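Local coordinates for peptidase S9 prolyl oligopeptidase catalytic domain-containing protein (Pyrococcus horikoshii, PDB 4HXF), which probably acts as a serine peptidase of the acylaminoacyl peptidase type, assembling into a self-compartmentalising hexamer that selects its substrates, at residues A[12-17]-A[396-401]; A[43-48]-A[73-78]. All coordinates share one frame; numbering follows the deposited sequence.

From the N terminus, the chain passes first through 12-17, which leads into the opening blade of the beta-propeller. It then forms the third strand of that blade (43-48) and the second strand of the next (73-78). Contact 2 joins these two strands, closing a loop of 24 intervening residues and packing neighbouring blades together. Contact 1 closes only after another 317 residues, when 396-401 begins a helix of the alpha/beta-hydrolase domain. Its loop of 378 residues encloses contact 2 entirely, so the two are nested and do not cross. Their centres lie 22 Å apart and their nearest atoms about 6 Å apart, without touching.

Contact 1: A[12-17]-A[396-401]; sequences TKFAYL and FKYEMQ
At the seam between the alpha/beta-hydrolase domain and the entry to the first propeller blade, Phe14 meets Phe396 and Tyr398. All three contributions are aromatic, and no hydrogen bond crosses between the segments. A single ring carbon of Phe14 carries the contact: CE1 lies 3.8 Å from CZ of Phe396. The same CE1 is 4.1 Å from CE1 of Tyr398, approaching that ring at its edge, near its plane. The rings of Phe14 and Phe396 stand almost perpendicular (88°), with centroids 5.7 Å apart, but their offset is oblique and makes neither a stack nor an edge-to-face pair. The rings span the gap between the backbones: the closest CA atoms, those of Phe14 and Tyr398, are 10.9 Å apart. Phe396 (chi1 180°) and Tyr398 (chi1 -172°) both carry CG anti to the backbone N, which extends their rings toward Phe14. The phenol end of Tyr398 is held separately, its OH hydrogen-bonded to Asp7 O. Phe343 of the short helix 340-343 meets the ring of Phe14, while Tyr593 of helix 586-605 meets Tyr398. Lys397 occupies the N-cap position, and its carbonyl O accepts from both Met400 N (3.0 Å) and Gln401 N (3.3 Å), starting the helix at Tyr398. That helix, 398-405, connects the adjacent parallel strands 378-384 and 409-413, so the aromatic cluster abuts the beta-alpha-beta crossover of an alpha/beta-hydrolase fold.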
loop_
_atom_site.group_PDB
_atom_site.type_symbol
_atom_site.label_atom_id
_atom_site.label_comp_id
_atom_site.label_asym_id
_atom_site.label_seq_id
_atom_site.Cartn_x
_atom_site.Cartn_y
_atom_site.Cartn_z
ATOM N N THR A 12 -12.272 9.810 -29.963
ATOM C CA THR A 12 -11.930 10.351 -28.661
ATOM C C THR A 12 -11.932 11.848 -28.609
ATOM O O THR A 12 -11.830 12.392 -27.557
ATOM C CB THR A 12 -10.597 9.822 -28.115
ATOM O OG1 THR A 12 -9.482 10.350 -28.826
ATOM C CG2 THR A 12 -10.588 8.224 -28.068
ATOM N N LYS A 13 -11.912 12.505 -29.756
ATOM C CA LYS A 13 -11.773 13.965 -29.845
ATOM C C LYS A 13 -13.183 14.573 -29.723
ATOM O O LYS A 13 -13.297 15.804 -29.612
ATOM C CB LYS A 13 -11.092 14.339 -31.152
ATOM C CG LYS A 13 -9.658 13.783 -31.163
ATOM C CD LYS A 13 -8.792 14.230 -32.343
ATOM N N PHE A 14 -14.265 13.797 -29.808
ATOM C CA PHE A 14 -15.609 14.385 -29.761
ATOM C C PHE A 14 -16.153 14.539 -28.350
ATOM O O PHE A 14 -15.927 13.711 -27.461
ATOM C CB PHE A 14 -16.645 13.622 -30.611
ATOM C CG PHE A 14 -16.155 13.293 -31.998
ATOM C CD1 PHE A 14 -16.509 12.129 -32.630
ATOM C CD2 PHE A 14 -15.402 14.204 -32.727
ATOM C CE1 PHE A 14 -16.045 11.794 -33.938
ATOM C CE2 PHE A 14 -14.914 13.853 -34.023
ATOM C CZ PHE A 14 -15.262 12.648 -34.626
ATOM N N ALA A 15 -17.023 15.525 -28.185
ATOM C CA ALA A 15 -17.798 15.678 -26.932
ATOM C C ALA A 15 -19.071 14.986 -27.112
ATOM O O ALA A 15 -19.737 15.245 -28.124
ATOM C CB ALA A 15 -18.035 17.205 -26.619
ATOM N N TYR A 16 -19.485 14.142 -26.118
ATOM C CA TYR A 16 -20.676 13.356 -26.258
ATOM C C TYR A 16 -21.690 13.870 -25.191
ATOM O O TYR A 16 -21.421 13.866 -23.998
ATOM C CB TYR A 16 -20.446 11.927 -26.083
ATOM C CG TYR A 16 -19.526 11.357 -27.090
ATOM C CD1 TYR A 16 -18.169 11.204 -26.854
ATOM C CD2 TYR A 16 -20.012 10.976 -28.353
ATOM C CE1 TYR A 16 -17.362 10.715 -27.862
ATOM C CE2 TYR A 16 -19.134 10.512 -29.327
ATOM C CZ TYR A 16 -17.839 10.382 -29.081
ATOM O OH TYR A 16 -17.003 9.875 -30.093
ATOM N N LEU A 17 -22.820 14.318 -25.666
ATOM C CA LEU A 17 -23.841 14.857 -24.788
ATOM C C LEU A 17 -25.000 13.871 -24.588
ATOM O O LEU A 17 -25.469 13.189 -25.548
ATOM C CB LEU A 17 -24.453 16.146 -25.316
ATOM C CG LEU A 17 -23.545 17.326 -25.667
ATOM C CD1 LEU A 17 -24.388 18.520 -26.076
ATOM C CD2 LEU A 17 -22.535 17.578 -24.529
ATOM N N PHE A 396 -25.152 9.643 -36.414
ATOM C CA PHE A 396 -23.776 9.777 -36.682
ATOM C C PHE A 396 -23.154 8.406 -36.567
ATOM O O PHE A 396 -23.148 7.833 -35.464
ATOM C CB PHE A 396 -23.143 10.766 -35.698
ATOM C CG PHE A 396 -21.645 10.947 -35.941
ATOM C CD1 PHE A 396 -21.208 11.800 -36.922
ATOM C CD2 PHE A 396 -20.723 10.273 -35.142
ATOM C CE1 PHE A 396 -19.813 12.001 -37.164
ATOM C CE2 PHE A 396 -19.380 10.393 -35.410
ATOM C CZ PHE A 396 -18.947 11.275 -36.378
ATOM N N LYS A 397 -22.673 7.863 -37.686
ATOM C CA LYS A 397 -22.101 6.471 -37.633
ATOM C C LYS A 397 -20.610 6.511 -37.947
ATOM O O LYS A 397 -20.163 6.775 -39.088
ATOM C CB LYS A 397 -22.786 5.493 -38.563
ATOM C CG LYS A 397 -22.114 4.074 -38.572
ATOM C CD LYS A 397 -22.430 3.149 -37.445
ATOM C CE LYS A 397 -21.888 1.689 -37.712
ATOM N NZ LYS A 397 -21.735 0.900 -36.437
ATOM N N TYR A 398 -19.807 6.413 -36.893
ATOM C CA TYR A 398 -18.361 6.639 -36.984
ATOM C C TYR A 398 -17.666 5.846 -38.075
ATOM O O TYR A 398 -16.906 6.489 -38.883
ATOM C CB TYR A 398 -17.725 6.247 -35.682
ATOM C CG TYR A 398 -16.256 6.592 -35.539
ATOM C CD1 TYR A 398 -15.852 7.821 -35.245
ATOM C CD2 TYR A 398 -15.297 5.589 -35.710
ATOM C CE1 TYR A 398 -14.516 8.148 -35.082
ATOM C CE2 TYR A 398 -13.991 5.891 -35.567
ATOM C CZ TYR A 398 -13.598 7.153 -35.217
ATOM O OH TYR A 398 -12.268 7.445 -35.000
ATOM N N GLU A 399 -18.018 4.546 -38.174
ATOM C CA GLU A 399 -17.309 3.735 -39.115
ATOM C C GLU A 399 -17.577 4.200 -40.536
ATOM O O GLU A 399 -16.734 4.048 -41.427
ATOM C CB GLU A 399 -17.651 2.283 -39.046
ATOM C CG GLU A 399 -17.263 1.575 -37.798
ATOM C CD GLU A 399 -18.288 1.692 -36.693
ATOM O OE1 GLU A 399 -19.085 2.659 -36.659
ATOM O OE2 GLU A 399 -18.226 0.797 -35.801
ATOM N N MET A 400 -18.791 4.774 -40.798
ATOM C CA MET A 400 -19.092 5.156 -42.145
ATOM C C MET A 400 -18.292 6.347 -42.542
ATOM O O MET A 400 -17.773 6.451 -43.615
ATOM C CB MET A 400 -20.596 5.447 -42.301
ATOM C CG MET A 400 -21.383 4.163 -42.068
ATOM S SD MET A 400 -23.162 4.595 -42.335
ATOM C CE MET A 400 -23.867 2.943 -42.224
ATOM N N GLN A 401 -18.191 7.363 -41.663
ATOM C CA GLN A 401 -17.363 8.510 -41.927
ATOM C C GLN A 401 -15.912 8.192 -42.064
ATOM O O GLN A 401 -15.239 8.634 -43.015
ATOM C CB GLN A 401 -17.523 9.635 -40.917
ATOM C CG GLN A 401 -18.939 10.148 -40.755
ATOM C CD GLN A 401 -19.390 10.881 -41.992
ATOM O OE1 GLN A 401 -18.645 11.709 -42.507
ATOM N NE2 GLN A 401 -20.586 10.563 -42.476
#

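Contact 2: A[43-48]-A[73-78]; sequences NTIVIE and IAFMRF
With chi1 of -66°, Ile45 places CG1 beside its backbone N and anti to the carbonyl carbon, and an extended second torsion sends CD1 across to Phe75. Phe75 has chi1 of 64°, putting CG in the crowded position between backbone N and carbonyl carbon, which directs the ring. The methyl meets the base of this side chain: Ile45 CD1 is 3.6 Å from Phe75 CB and 4.1 Å from Phe75 CG, oblique to the ring. A second pair lies two residues along each strand, in opposite directions, where Ile47 CD1 and Ile73 CD1 approach tip to tip at 4.2 Å. The strands run in opposite senses, since Ile45 is nearest Phe75 and Ile47 is nearest Ile73. They are not sheet neighbours, however: CA of Ile45 and CA of Phe75 are 8.8 Å apart and no hydrogen bond crosses. This is face-to-face packing of consecutive blades in a seven-bladed beta-propeller, with 43-48 in the third strand of the first blade and 73-78 in the second strand of the next. The buried surface is 153 Å², and all four touching residues are buried. Pro64 of 62-66, the first strand of the second blade, contacts both Ile45 and Ile73. Beyond CB, the Phe75 ring packs on Arg77 and Trp88 of its own blade, and the side chain also touches Ile58 of the first. Phe75 CE2 lies 3.6 Å from the plane of the Arg77 guanidinium, over that group's centre, while Arg77 CG sits at the edge of the ring, in its plane. Trp88 on strand 86-91 meets Phe75 with nearly parallel planes and also forms a cation-pi interaction with Arg77. Arg77 NH2 hydrogen-bonds to Glu59 O at the end of the first blade's last strand, adding a polar link between the same two blades.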
loop_
_atom_site.group_PDB
_atom_site.type_symbol
_atom_site.label_atom_id
_atom_site.label_comp_id
_atom_site.label_asym_id
_atom_site.label_seq_id
_atom_site.Cartn_x
_atom_site.Cartn_y
_atom_site.Cartn_z
ATOM N N ASN A 43 -17.340 11.984 -17.076
ATOM C CA ASN A 43 -18.635 12.545 -17.095
ATOM C C ASN A 43 -18.664 13.840 -16.246
ATOM O O ASN A 43 -18.132 13.865 -15.133
ATOM C CB ASN A 43 -19.731 11.643 -16.526
ATOM C CG ASN A 43 -19.845 10.349 -17.252
ATOM O OD1 ASN A 43 -19.668 9.267 -16.638
ATOM N ND2 ASN A 43 -20.128 10.415 -18.448
ATOM N N THR A 44 -19.193 14.882 -16.861
ATOM C CA THR A 44 -19.415 16.221 -16.260
ATOM C C THR A 44 -20.793 16.684 -16.483
ATOM O O THR A 44 -21.279 16.698 -17.615
ATOM C CB THR A 44 -18.399 17.266 -16.826
ATOM O OG1 THR A 44 -17.043 16.761 -16.735
ATOM C CG2 THR A 44 -18.474 18.658 -16.066
ATOM N N ILE A 45 -21.487 17.049 -15.406
ATOM C CA ILE A 45 -22.788 17.672 -15.603
ATOM C C ILE A 45 -22.591 19.145 -15.871
ATOM O O ILE A 45 -21.829 19.846 -15.156
ATOM C CB ILE A 45 -23.712 17.454 -14.346
ATOM C CG1 ILE A 45 -24.056 15.987 -14.176
ATOM C CG2 ILE A 45 -24.935 18.336 -14.420
ATOM C CD1 ILE A 45 -24.642 15.651 -12.759
ATOM N N VAL A 46 -23.273 19.659 -16.886
ATOM C CA VAL A 46 -23.238 21.068 -17.239
ATOM C C VAL A 46 -24.616 21.623 -16.994
ATOM O O VAL A 46 -25.625 21.011 -17.370
ATOM C CB VAL A 46 -22.817 21.267 -18.725
ATOM C CG1 VAL A 46 -22.751 22.794 -19.050
ATOM C CG2 VAL A 46 -21.487 20.521 -18.974
ATOM N N ILE A 47 -24.682 22.753 -16.337
ATOM C CA ILE A 47 -25.951 23.455 -16.059
ATOM C C ILE A 47 -25.865 24.774 -16.738
ATOM O O ILE A 47 -24.933 25.600 -16.500
ATOM C CB ILE A 47 -26.150 23.665 -14.543
ATOM C CG1 ILE A 47 -26.155 22.246 -13.834
ATOM C CG2 ILE A 47 -27.410 24.473 -14.247
ATOM C CD1 ILE A 47 -25.633 22.283 -12.441
ATOM N N GLU A 48 -26.794 24.981 -17.661
ATOM C CA GLU A 48 -26.848 26.252 -18.389
ATOM C C GLU A 48 -28.005 27.081 -18.009
ATOM O O GLU A 48 -29.139 26.578 -17.839
ATOM C CB GLU A 48 -26.925 26.099 -19.865
ATOM C CG GLU A 48 -25.803 25.297 -20.298
ATOM C CD GLU A 48 -25.410 25.542 -21.731
ATOM O OE1 GLU A 48 -25.938 26.425 -22.472
ATOM O OE2 GLU A 48 -24.559 24.726 -22.084
ATOM N N ILE A 73 -30.525 20.148 -7.389
ATOM C CA ILE A 73 -30.234 19.094 -8.341
ATOM C C ILE A 73 -29.659 17.903 -7.595
ATOM O O ILE A 73 -28.694 18.023 -6.772
ATOM C CB ILE A 73 -29.328 19.587 -9.477
ATOM C CG1 ILE A 73 -29.087 18.554 -10.515
ATOM C CG2 ILE A 73 -28.014 20.157 -8.930
ATOM C CD1 ILE A 73 -28.528 19.261 -11.810
ATOM N N ALA A 74 -30.268 16.729 -7.867
ATOM C CA ALA A 74 -29.733 15.463 -7.427
ATOM C C ALA A 74 -28.873 14.910 -8.552
ATOM O O ALA A 74 -29.124 15.161 -9.726
ATOM C CB ALA A 74 -30.823 14.471 -7.041
ATOM N N PHE A 75 -27.888 14.147 -8.157
ATOM C CA PHE A 75 -27.026 13.453 -9.081
ATOM C C PHE A 75 -26.335 12.312 -8.516
ATOM O O PHE A 75 -26.331 12.167 -7.288
ATOM C CB PHE A 75 -26.004 14.457 -9.702
ATOM C CG PHE A 75 -25.030 15.083 -8.734
ATOM C CD1 PHE A 75 -25.351 16.235 -8.051
ATOM C CD2 PHE A 75 -23.787 14.504 -8.475
ATOM C CE1 PHE A 75 -24.440 16.803 -7.153
ATOM C CE2 PHE A 75 -22.920 15.051 -7.581
ATOM C CZ PHE A 75 -23.211 16.210 -6.927
ATOM N N MET A 76 -25.720 11.475 -9.374
ATOM C CA MET A 76 -24.937 10.344 -8.957
ATOM C C MET A 76 -23.463 10.509 -9.245
ATOM O O MET A 76 -23.090 11.061 -10.322
ATOM C CB MET A 76 -25.460 9.073 -9.682
ATOM C CG MET A 76 -26.951 8.843 -9.494
ATOM S SD MET A 76 -27.245 7.543 -8.299
ATOM C CE MET A 76 -26.046 6.278 -8.620
ATOM N N ARG A 77 -22.637 9.920 -8.377
ATOM C CA ARG A 77 -21.221 9.737 -8.615
ATOM C C ARG A 77 -20.911 8.242 -8.363
ATOM O O ARG A 77 -21.599 7.605 -7.597
ATOM C CB ARG A 77 -20.351 10.548 -7.690
ATOM C CG ARG A 77 -20.411 12.025 -7.799
ATOM C CD ARG A 77 -19.072 12.698 -7.331
ATOM N NE ARG A 77 -18.995 14.026 -7.892
ATOM C CZ ARG A 77 -19.298 15.155 -7.272
ATOM N NH1 ARG A 77 -19.690 15.175 -5.974
ATOM N NH2 ARG A 77 -19.173 16.264 -7.884
ATOM N N PHE A 78 -19.827 7.735 -8.925
ATOM C CA PHE A 78 -19.594 6.252 -8.997
ATOM C C PHE A 78 -18.135 6.022 -8.682
ATOM O O PHE A 78 -17.591 6.812 -7.917
ATOM C CB PHE A 78 -19.916 5.688 -10.392
ATOM C CG PHE A 78 -21.411 5.795 -10.824
ATOM C CD1 PHE A 78 -21.893 6.891 -11.574
ATOM C CD2 PHE A 78 -22.332 4.768 -10.530
ATOM C CE1 PHE A 78 -23.220 6.944 -11.973
ATOM C CE2 PHE A 78 -23.669 4.829 -10.937
ATOM C CZ PHE A 78 -24.114 5.931 -11.648
#